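Local coordinates for putative ATP-grasp superfamily protein (Archaeoglobus fulgidus, PDB 3DF7) that is of unknown function but, as a putative ATP-grasp protein, probably binds ATP and a metal ion, at residues V107-Y115 with F136-C144; G24-F32 with V45-L55. All blocks are in the same frame, centred on the assembly; numbering follows the deposited sequence.

Contact 1: V107-Y115 with F136-C144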
loop_
_atom_site.group_PDB
_atom_site.type_symbol
_atom_site.label_atom_id
_atom_site.label_comp_id
_atom_site.label_asym_id
_atom_site.label_seq_id
_atom_site.Cartn_x
_atom_site.Cartn_y
_atom_site.Cartn_z
ATOM N N VAL A 107 -7.464 1.123 -12.934
ATOM C CA VAL A 107 -6.703 0.076 -13.614
ATOM C C VAL A 107 -5.989 -0.844 -12.626
ATOM O O VAL A 107 -6.078 -2.068 -12.733
ATOM C CB VAL A 107 -5.641 0.669 -14.569
ATOM C CG1 VAL A 107 -4.774 -0.448 -15.144
ATOM C CG2 VAL A 107 -6.323 1.430 -15.695
ATOM N N THR A 108 -5.286 -0.255 -11.661
ATOM C CA THR A 108 -4.553 -1.052 -10.678
ATOM C C THR A 108 -5.463 -1.817 -9.720
ATOM O O THR A 108 -5.039 -2.801 -9.115
ATOM C CB THR A 108 -3.583 -0.176 -9.843
ATOM O OG1 THR A 108 -4.325 0.781 -9.077
ATOM C CG2 THR A 108 -2.607 0.554 -10.754
ATOM N N SER A 109 -6.713 -1.373 -9.591
ATOM C CA SER A 109 -7.669 -2.021 -8.693
ATOM C C SER A 109 -8.240 -3.320 -9.250
ATOM O O SER A 109 -8.705 -4.178 -8.495
ATOM C CB SER A 109 -8.823 -1.069 -8.372
ATOM O OG SER A 109 -8.366 0.033 -7.612
ATOM N N ASP A 110 -8.218 -3.448 -10.572
ATOM C CA ASP A 110 -8.724 -4.639 -11.240
ATOM C C ASP A 110 -7.521 -5.396 -11.789
ATOM O O ASP A 110 -6.921 -4.978 -12.775
ATOM C CB ASP A 110 -9.654 -4.248 -12.392
ATOM C CG ASP A 110 -10.346 -5.448 -13.010
ATOM O OD1 ASP A 110 -9.713 -6.522 -13.093
ATOM O OD2 ASP A 110 -11.516 -5.317 -13.422
ATOM N N LYS A 111 -7.179 -6.511 -11.156
ATOM C CA LYS A 111 -6.023 -7.298 -11.575
ATOM C C LYS A 111 -6.081 -7.745 -13.035
ATOM O O LYS A 111 -5.045 -7.895 -13.681
ATOM C CB LYS A 111 -5.855 -8.513 -10.663
ATOM C CG LYS A 111 -5.617 -8.151 -9.202
ATOM C CD LYS A 111 -5.236 -9.371 -8.370
ATOM C CE LYS A 111 -5.170 -9.027 -6.889
ATOM N NZ LYS A 111 -6.499 -8.659 -6.336
ATOM N N TRP A 112 -7.283 -7.966 -13.558
ATOM C CA TRP A 112 -7.390 -8.383 -14.952
ATOM C C TRP A 112 -7.028 -7.218 -15.862
ATOM O O TRP A 112 -6.326 -7.388 -16.858
ATOM C CB TRP A 112 -8.802 -8.866 -15.286
ATOM C CG TRP A 112 -8.914 -9.304 -16.723
ATOM C CD1 TRP A 112 -9.709 -8.754 -17.687
ATOM C CD2 TRP A 112 -8.169 -10.349 -17.365
ATOM N NE1 TRP A 112 -9.504 -9.388 -18.892
ATOM C CE2 TRP A 112 -8.564 -10.369 -18.722
ATOM C CE3 TRP A 112 -7.207 -11.267 -16.926
ATOM C CZ2 TRP A 112 -8.029 -11.277 -19.645
ATOM C CZ3 TRP A 112 -6.676 -12.169 -17.843
ATOM C CH2 TRP A 112 -7.088 -12.165 -19.189
ATOM N N GLU A 113 -7.516 -6.031 -15.521
ATOM C CA GLU A 113 -7.213 -4.848 -16.311
ATOM C C GLU A 113 -5.722 -4.526 -16.170
ATOM O O GLU A 113 -5.070 -4.142 -17.137
ATOM C CB GLU A 113 -8.062 -3.662 -15.841
ATOM C CG GLU A 113 -9.522 -3.729 -16.288
ATOM C CD GLU A 113 -9.665 -3.726 -17.804
ATOM O OE1 GLU A 113 -9.067 -2.847 -18.455
ATOM O OE2 GLU A 113 -10.374 -4.601 -18.348
ATOM N N LEU A 114 -5.182 -4.698 -14.969
ATOM C CA LEU A 114 -3.766 -4.417 -14.755
ATOM C C LEU A 114 -2.916 -5.378 -15.579
ATOM O O LEU A 114 -1.907 -4.982 -16.155
ATOM C CB LEU A 114 -3.401 -4.535 -13.272
ATOM C CG LEU A 114 -1.933 -4.240 -12.937
ATOM C CD1 LEU A 114 -1.549 -2.853 -13.450
ATOM C CD2 LEU A 114 -1.721 -4.333 -11.438
ATOM N N TYR A 115 -3.324 -6.640 -15.630
ATOM C CA TYR A 115 -2.594 -7.637 -16.408
ATOM C C TYR A 115 -2.491 -7.203 -17.876
ATOM O O TYR A 115 -1.407 -7.202 -18.464
ATOM C CB TYR A 115 -3.300 -8.992 -16.316
ATOM C CG TYR A 115 -2.864 -9.981 -17.378
ATOM C CD1 TYR A 115 -1.558 -10.470 -17.416
ATOM C CD2 TYR A 115 -3.762 -10.419 -18.352
ATOM C CE1 TYR A 115 -1.156 -11.377 -18.403
ATOM C CE2 TYR A 115 -3.370 -11.318 -19.340
ATOM C CZ TYR A 115 -2.070 -11.792 -19.359
ATOM O OH TYR A 115 -1.689 -12.679 -20.341
ATOM N N PHE A 136 -1.163 -22.633 -10.792
ATOM C CA PHE A 136 -1.744 -21.315 -10.579
ATOM C C PHE A 136 -2.575 -21.240 -9.307
ATOM O O PHE A 136 -2.931 -22.258 -8.718
ATOM C CB PHE A 136 -2.623 -20.940 -11.781
ATOM C CG PHE A 136 -3.937 -21.679 -11.833
ATOM C CD1 PHE A 136 -5.082 -21.135 -11.251
ATOM C CD2 PHE A 136 -4.024 -22.932 -12.439
ATOM C CE1 PHE A 136 -6.297 -21.823 -11.272
ATOM C CE2 PHE A 136 -5.232 -23.632 -12.467
ATOM C CZ PHE A 136 -6.372 -23.080 -11.883
ATOM N N ILE A 137 -2.862 -20.018 -8.882
ATOM C CA ILE A 137 -3.691 -19.791 -7.711
ATOM C C ILE A 137 -4.768 -18.840 -8.191
ATOM O O ILE A 137 -4.612 -18.200 -9.230
ATOM C CB ILE A 137 -2.909 -19.122 -6.555
ATOM C CG1 ILE A 137 -2.221 -17.848 -7.050
ATOM C CG2 ILE A 137 -1.891 -20.095 -5.980
ATOM C CD1 ILE A 137 -1.477 -17.099 -5.962
ATOM N N ILE A 138 -5.872 -18.758 -7.462
ATOM C CA ILE A 138 -6.923 -17.840 -7.858
ATOM C C ILE A 138 -6.947 -16.684 -6.874
ATOM O O ILE A 138 -6.510 -16.820 -5.733
ATOM C CB ILE A 138 -8.313 -18.511 -7.879
ATOM C CG1 ILE A 138 -8.677 -19.026 -6.482
ATOM C CG2 ILE A 138 -8.330 -19.627 -8.906
ATOM C CD1 ILE A 138 -10.138 -19.404 -6.344
ATOM N N LYS A 139 -7.428 -15.536 -7.332
ATOM C CA LYS A 139 -7.533 -14.367 -6.474
ATOM C C LYS A 139 -8.608 -13.436 -7.014
ATOM O O LYS A 139 -8.844 -13.382 -8.221
ATOM C CB LYS A 139 -6.181 -13.652 -6.374
ATOM C CG LYS A 139 -5.601 -13.161 -7.683
ATOM C CD LYS A 139 -4.070 -13.172 -7.643
ATOM C CE LYS A 139 -3.511 -12.385 -6.468
ATOM N NZ LYS A 139 -2.022 -12.492 -6.394
ATOM N N PRO A 140 -9.299 -12.711 -6.122
ATOM C CA PRO A 140 -10.355 -11.790 -6.549
ATOM C C PRO A 140 -9.801 -10.731 -7.495
ATOM O O PRO A 140 -8.684 -10.252 -7.300
ATOM C CB PRO A 140 -10.838 -11.183 -5.231
ATOM C CG PRO A 140 -10.552 -12.265 -4.226
ATOM C CD PRO A 140 -9.178 -12.726 -4.653
ATOM N N ARG A 141 -10.569 -10.372 -8.521
ATOM C CA ARG A 141 -10.118 -9.355 -9.467
ATOM C C ARG A 141 -9.824 -8.051 -8.736
ATOM O O ARG A 141 -8.905 -7.324 -9.102
ATOM C CB ARG A 141 -11.167 -9.127 -10.566
ATOM C CG ARG A 141 -11.137 -10.184 -11.668
ATOM C CD ARG A 141 -12.152 -9.909 -12.785
ATOM N NE ARG A 141 -11.880 -8.681 -13.534
ATOM C CZ ARG A 141 -12.476 -8.363 -14.682
ATOM N NH1 ARG A 141 -13.374 -9.182 -15.216
ATOM N NH2 ARG A 141 -12.178 -7.232 -15.300
ATOM N N THR A 142 -10.598 -7.759 -7.694
ATOM C CA THR A 142 -10.384 -6.545 -6.908
ATOM C C THR A 142 -10.254 -6.958 -5.445
ATOM O O THR A 142 -11.177 -7.530 -4.869
ATOM C CB THR A 142 -11.561 -5.553 -7.029
ATOM O OG1 THR A 142 -12.547 -5.855 -6.033
ATOM C CG2 THR A 142 -12.195 -5.644 -8.411
ATOM N N ALA A 143 -9.104 -6.670 -4.850
ATOM C CA ALA A 143 -8.856 -7.022 -3.458
ATOM C C ALA A 143 -7.441 -6.624 -3.092
ATOM O O ALA A 143 -6.516 -6.818 -3.879
ATOM C CB ALA A 143 -9.049 -8.522 -3.249
ATOM N N CYS A 144 -7.270 -6.073 -1.895
ATOM C CA CYS A 144 -5.949 -5.646 -1.448
ATOM C C CYS A 144 -5.142 -6.837 -0.937
ATOM O O CYS A 144 -5.033 -7.860 -1.615
ATOM C CB CYS A 144 -6.086 -4.604 -0.348
ATOM S SG CYS A 144 -6.986 -5.210 1.080
HETATM O O HOH W 1 -7.208 -6.064 -6.869
#

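Contact 2: G24-F32 with V45-L55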
loop_
_atom_site.group_PDB
_atom_site.type_symbol
_atom_site.label_atom_id
_atom_site.label_comp_id
_atom_site.label_asym_id
_atom_site.label_seq_id
_atom_site.Cartn_x
_atom_site.Cartn_y
_atom_site.Cartn_z
ATOM N N GLY A 24 -4.339 -0.809 8.616
ATOM C CA GLY A 24 -4.818 0.510 8.237
ATOM C C GLY A 24 -4.534 1.533 9.326
ATOM O O GLY A 24 -4.096 2.655 9.047
ATOM N N LEU A 25 -4.786 1.150 10.574
ATOM C CA LEU A 25 -4.546 2.039 11.703
ATOM C C LEU A 25 -3.068 2.416 11.780
ATOM O O LEU A 25 -2.726 3.565 12.045
ATOM C CB LEU A 25 -4.977 1.368 13.009
ATOM C CG LEU A 25 -4.661 2.140 14.293
ATOM C CD1 LEU A 25 -5.342 3.510 14.269
ATOM C CD2 LEU A 25 -5.128 1.334 15.495
ATOM N N ALA A 26 -2.200 1.438 11.548
ATOM C CA ALA A 26 -0.760 1.664 11.585
ATOM C C ALA A 26 -0.348 2.652 10.501
ATOM O O ALA A 26 0.461 3.556 10.734
ATOM C CB ALA A 26 -0.020 0.344 11.404
HETATM N N MSE A 27 -0.910 2.488 9.309
HETATM C CA MSE A 27 -0.585 3.389 8.218
HETATM C C MSE A 27 -1.087 4.800 8.500
HETATM O O MSE A 27 -0.395 5.772 8.207
HETATM C CB MSE A 27 -1.174 2.887 6.894
HETATM C CG MSE A 27 -0.397 1.731 6.270
HETATM SE SE MSE A 27 -1.037 1.255 4.501
HETATM C CE MSE A 27 -2.269 -0.129 5.022
ATOM N N PHE A 28 -2.293 4.917 9.051
ATOM C CA PHE A 28 -2.834 6.243 9.352
ATOM C C PHE A 28 -1.960 6.944 10.390
ATOM O O PHE A 28 -1.623 8.120 10.245
ATOM C CB PHE A 28 -4.266 6.149 9.891
ATOM C CG PHE A 28 -4.904 7.490 10.148
ATOM C CD1 PHE A 28 -5.489 8.208 9.110
ATOM C CD2 PHE A 28 -4.888 8.047 11.422
ATOM C CE1 PHE A 28 -6.053 9.466 9.337
ATOM C CE2 PHE A 28 -5.449 9.308 11.662
ATOM C CZ PHE A 28 -6.032 10.016 10.614
ATOM N N LYS A 29 -1.603 6.219 11.448
ATOM C CA LYS A 29 -0.759 6.776 12.504
ATOM C C LYS A 29 0.566 7.235 11.901
ATOM O O LYS A 29 1.027 8.355 12.144
ATOM C CB LYS A 29 -0.505 5.718 13.587
ATOM C CG LYS A 29 0.355 6.193 14.755
ATOM C CD LYS A 29 0.709 5.028 15.678
ATOM C CE LYS A 29 1.411 5.491 16.945
ATOM N NZ LYS A 29 2.577 6.372 16.657
ATOM N N SER A 30 1.164 6.366 11.092
ATOM C CA SER A 30 2.436 6.669 10.453
ATOM C C SER A 30 2.330 7.880 9.526
ATOM O O SER A 30 3.219 8.733 9.509
ATOM C CB SER A 30 2.934 5.447 9.669
ATOM O OG SER A 30 4.133 5.748 8.979
ATOM N N ALA A 31 1.245 7.952 8.759
ATOM C CA ALA A 31 1.025 9.065 7.836
ATOM C C ALA A 31 0.748 10.355 8.610
ATOM O O ALA A 31 1.218 11.429 8.235
ATOM C CB ALA A 31 -0.147 8.754 6.901
ATOM N N PHE A 32 -0.020 10.240 9.688
ATOM C CA PHE A 32 -0.349 11.394 10.517
ATOM C C PHE A 32 0.932 12.000 11.108
ATOM O O PHE A 32 1.164 13.209 11.013
ATOM C CB PHE A 32 -1.283 10.965 11.654
ATOM C CG PHE A 32 -1.734 12.098 12.530
ATOM C CD1 PHE A 32 -2.825 12.878 12.171
ATOM C CD2 PHE A 32 -1.054 12.397 13.708
ATOM C CE1 PHE A 32 -3.238 13.946 12.969
ATOM C CE2 PHE A 32 -1.457 13.464 14.516
ATOM C CZ PHE A 32 -2.553 14.240 14.142
ATOM N N VAL A 45 -11.718 10.835 12.822
ATOM C CA VAL A 45 -11.499 9.419 13.072
ATOM C C VAL A 45 -12.767 8.788 13.627
ATOM O O VAL A 45 -13.678 9.488 14.067
ATOM C CB VAL A 45 -10.342 9.186 14.073
ATOM C CG1 VAL A 45 -9.064 9.780 13.517
ATOM C CG2 VAL A 45 -10.675 9.797 15.432
ATOM N N ARG A 46 -12.831 7.462 13.581
ATOM C CA ARG A 46 -13.982 6.743 14.111
ATOM C C ARG A 46 -13.931 6.863 15.633
ATOM O O ARG A 46 -12.874 7.117 16.209
ATOM C CB ARG A 46 -13.925 5.264 13.710
ATOM C CG ARG A 46 -14.196 4.997 12.235
ATOM C CD ARG A 46 -13.943 3.535 11.892
ATOM N NE ARG A 46 -14.648 2.619 12.787
ATOM C CZ ARG A 46 -15.962 2.424 12.782
ATOM N NH1 ARG A 46 -16.735 3.077 11.925
ATOM N NH2 ARG A 46 -16.505 1.572 13.641
ATOM N N PRO A 47 -15.073 6.675 16.307
ATOM C CA PRO A 47 -15.114 6.773 17.770
ATOM C C PRO A 47 -14.090 5.904 18.499
ATOM O O PRO A 47 -13.451 6.359 19.445
ATOM C CB PRO A 47 -16.548 6.367 18.098
ATOM C CG PRO A 47 -17.308 6.866 16.912
ATOM C CD PRO A 47 -16.423 6.457 15.759
ATOM N N GLU A 48 -13.934 4.659 18.054
ATOM C CA GLU A 48 -13.002 3.723 18.686
ATOM C C GLU A 48 -11.556 4.207 18.771
ATOM O O GLU A 48 -10.768 3.682 19.557
ATOM C CB GLU A 48 -13.015 2.373 17.955
ATOM C CG GLU A 48 -14.394 1.752 17.768
ATOM C CD GLU A 48 -15.204 2.453 16.696
ATOM O OE1 GLU A 48 -14.662 2.662 15.592
ATOM O OE2 GLU A 48 -16.379 2.790 16.951
ATOM N N PHE A 49 -11.201 5.200 17.965
ATOM C CA PHE A 49 -9.832 5.701 17.962
ATOM C C PHE A 49 -9.733 7.152 18.405
ATOM O O PHE A 49 -8.714 7.799 18.189
ATOM C CB PHE A 49 -9.233 5.556 16.562
ATOM C CG PHE A 49 -9.328 4.164 16.005
ATOM C CD1 PHE A 49 -8.672 3.106 16.626
ATOM C CD2 PHE A 49 -10.070 3.910 14.855
ATOM C CE1 PHE A 49 -8.751 1.813 16.109
ATOM C CE2 PHE A 49 -10.155 2.620 14.330
ATOM C CZ PHE A 49 -9.494 1.572 14.960
ATOM N N SER A 50 -10.791 7.652 19.032
ATOM C CA SER A 50 -10.827 9.032 19.492
ATOM C C SER A 50 -9.699 9.387 20.462
ATOM O O SER A 50 -9.267 10.536 20.518
ATOM C CB SER A 50 -12.175 9.328 20.156
ATOM O OG SER A 50 -12.367 8.523 21.307
ATOM N N CYS A 51 -9.226 8.399 21.215
ATOM C CA CYS A 51 -8.164 8.614 22.195
ATOM C C CYS A 51 -6.750 8.593 21.622
ATOM O O CYS A 51 -5.789 8.928 22.318
ATOM C CB CYS A 51 -8.251 7.546 23.290
ATOM S SG CYS A 51 -7.911 5.866 22.693
ATOM N N LEU A 52 -6.620 8.212 20.355
ATOM C CA LEU A 52 -5.306 8.101 19.730
ATOM C C LEU A 52 -4.851 9.288 18.891
ATOM O O LEU A 52 -3.657 9.447 18.645
ATOM C CB LEU A 52 -5.264 6.844 18.851
ATOM C CG LEU A 52 -5.646 5.501 19.475
ATOM C CD1 LEU A 52 -5.578 4.416 18.406
ATOM C CD2 LEU A 52 -4.716 5.171 20.636
ATOM N N PHE A 53 -5.786 10.124 18.457
ATOM C CA PHE A 53 -5.421 11.251 17.613
ATOM C C PHE A 53 -6.027 12.589 17.998
ATOM O O PHE A 53 -7.132 12.657 18.534
ATOM C CB PHE A 53 -5.786 10.939 16.163
ATOM C CG PHE A 53 -5.218 9.641 15.664
ATOM C CD1 PHE A 53 -5.988 8.480 15.665
ATOM C CD2 PHE A 53 -3.906 9.577 15.202
ATOM C CE1 PHE A 53 -5.458 7.272 15.211
ATOM C CE2 PHE A 53 -3.367 8.372 14.747
ATOM C CZ PHE A 53 -4.148 7.219 14.752
ATOM N N THR A 54 -5.286 13.655 17.710
ATOM C CA THR A 54 -5.744 15.003 17.991
ATOM C C THR A 54 -6.606 15.502 16.833
ATOM O O THR A 54 -6.310 16.512 16.203
ATOM C CB THR A 54 -4.554 15.950 18.215
ATOM O OG1 THR A 54 -3.584 15.753 17.182
ATOM C CG2 THR A 54 -3.908 15.671 19.578
ATOM N N LEU A 55 -7.666 14.749 16.552
ATOM C CA LEU A 55 -8.616 15.083 15.497
ATOM C C LEU A 55 -10.018 14.823 16.035
ATOM O O LEU A 55 -10.197 14.043 16.975
ATOM C CB LEU A 55 -8.379 14.211 14.264
ATOM C CG LEU A 55 -7.110 14.469 13.448
ATOM C CD1 LEU A 55 -6.912 13.354 12.425
ATOM C CD2 LEU A 55 -7.225 15.819 12.759
#

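Contact 1: V107-Y115 with F136-C144
Asp110 and Arg141 form a side-on salt bridge that joins the start of helix 111-118 to the turn after strand 136-140, an edge strand of the three-stranded antiparallel sheet in the ATP-grasp domain. Arg141 NE reaches Asp110 OD1 at 3.1 Å and Arg141 NH2 reaches Asp110 OD2 at 2.8 Å. Both nitrogens come in on the syn sides, although the carboxylate and guanidinium planes stand 55° apart. Asp110 is also the N-cap: with its CG anti to its own N, OD1 turns back over the first helical turn, accepting from Trp112 N and, weakly, from Glu113 N. With an alanine here, Trp112 N would probably lose its capping acceptor and Arg141 its carboxylate mate.

Next door, Lys111 N gives a nearly straight bond (172°) to Arg141 O at 2.8 Å. The Lys111 side chain then runs along the turn. CB lies beside the same carbonyl, and Lys111 CG is closer still, 3.4 Å from Arg141 O. CD rides against CG of Lys139, whose side chain crosses at about a right angle; Lys111 CE and Lys139 CE are 3.8 Å apart. The chain stays extended until chi4 (66°), where it bends and sets NZ among backbone acceptors. Lys111 NZ bonds Pro140 O at 2.9 Å, nearly along the C=O axis, and Ala143 O at 3.1 Å, on a lone pair, and in this way links the two carbonyls itself. Water 1 accepts from NZ and from Ala143 N and donates to Ser109 O, a relay across the contact. Thr142 OG1 is bonded to the backbone N of Asp81. Trp112 CB and CD1 lie against one face of the Arg141 guanidinium, with Trp112 CD1 3.7 Å above its plane and offset toward the rim.

Contact 2: G24-F32 with V45-L55
Phe53 packs its ring against Phe28 and Phe32 of helix 18-35, forming a three-ring aromatic cluster; the helix is that of a beta-alpha-beta crossover leading from strand 3-8 to its parallel neighbour 40-42. The loop carrying Phe53 leaves strand 40-42 and folds back over this helix.

The aromatic contacts are edge-to-face. Phe28 presents its edge to the face of Phe53, a T-shaped pair with centroids 4.9 Å apart and planes at 90°; its CE2 stands over the centre of that ring. Phe53 in turn aims an edge at the face of Phe32, with the planes at 66°. Phe28 and Phe32, one helical turn apart, both hold CG anti to the backbone N (chi1 -177° in each), which sends the two rings the same way off the helix.

A CH-pi contact lies farther back along the helix. Leu25 CD1 sits over the face of Phe49, 4.3 Å from the ring centroid, while the same methyl touches the edge of Phe53, so one leucine branch bridges two loop rings. Leu25 also leans on Val292 and Val294 of strand 292-294.

The remaining contacts are van der Waals touches at the rings. Lys29 offers its backbone: its CA is 3.8 Å from Phe53 CE2, at the ring edge, while its NZ turns to Asp33. Leu55 CD1 meets both helix rings, 3.9 Å from Phe28 CZ and 3.8 Å from Phe32 CE1. Phe28 continues inward onto Leu6 of strand 3-8.

One polar atom also approaches a ring. Next to Phe53, Thr54 centres an inverse gamma turn, and its OG1 lies 3.5 Å from Phe32 CZ at the edge of that ring.

How the contacts relate
Contact 2 comes first along the chain and closes before contact 1 opens. Their centres are 29 Å apart, on opposite sides of the chain's centre, and their nearest atoms stay about 8 Å apart without touching. Contact 2 belongs to the parallel-sheet region at the start of the chain, where helix 18-35 flanks strand 3-8; contact 1 joins helix 111-118 to the small antiparallel sheet of the ATP-grasp domain. The large eight-stranded sheet links the two: Lys111 touches its outermost strand 240-246, and Leu25 touches 292-294, the outermost strand at the other end. The two contacts belong to different parts of the fold, each meeting that sheet at a different outer strand.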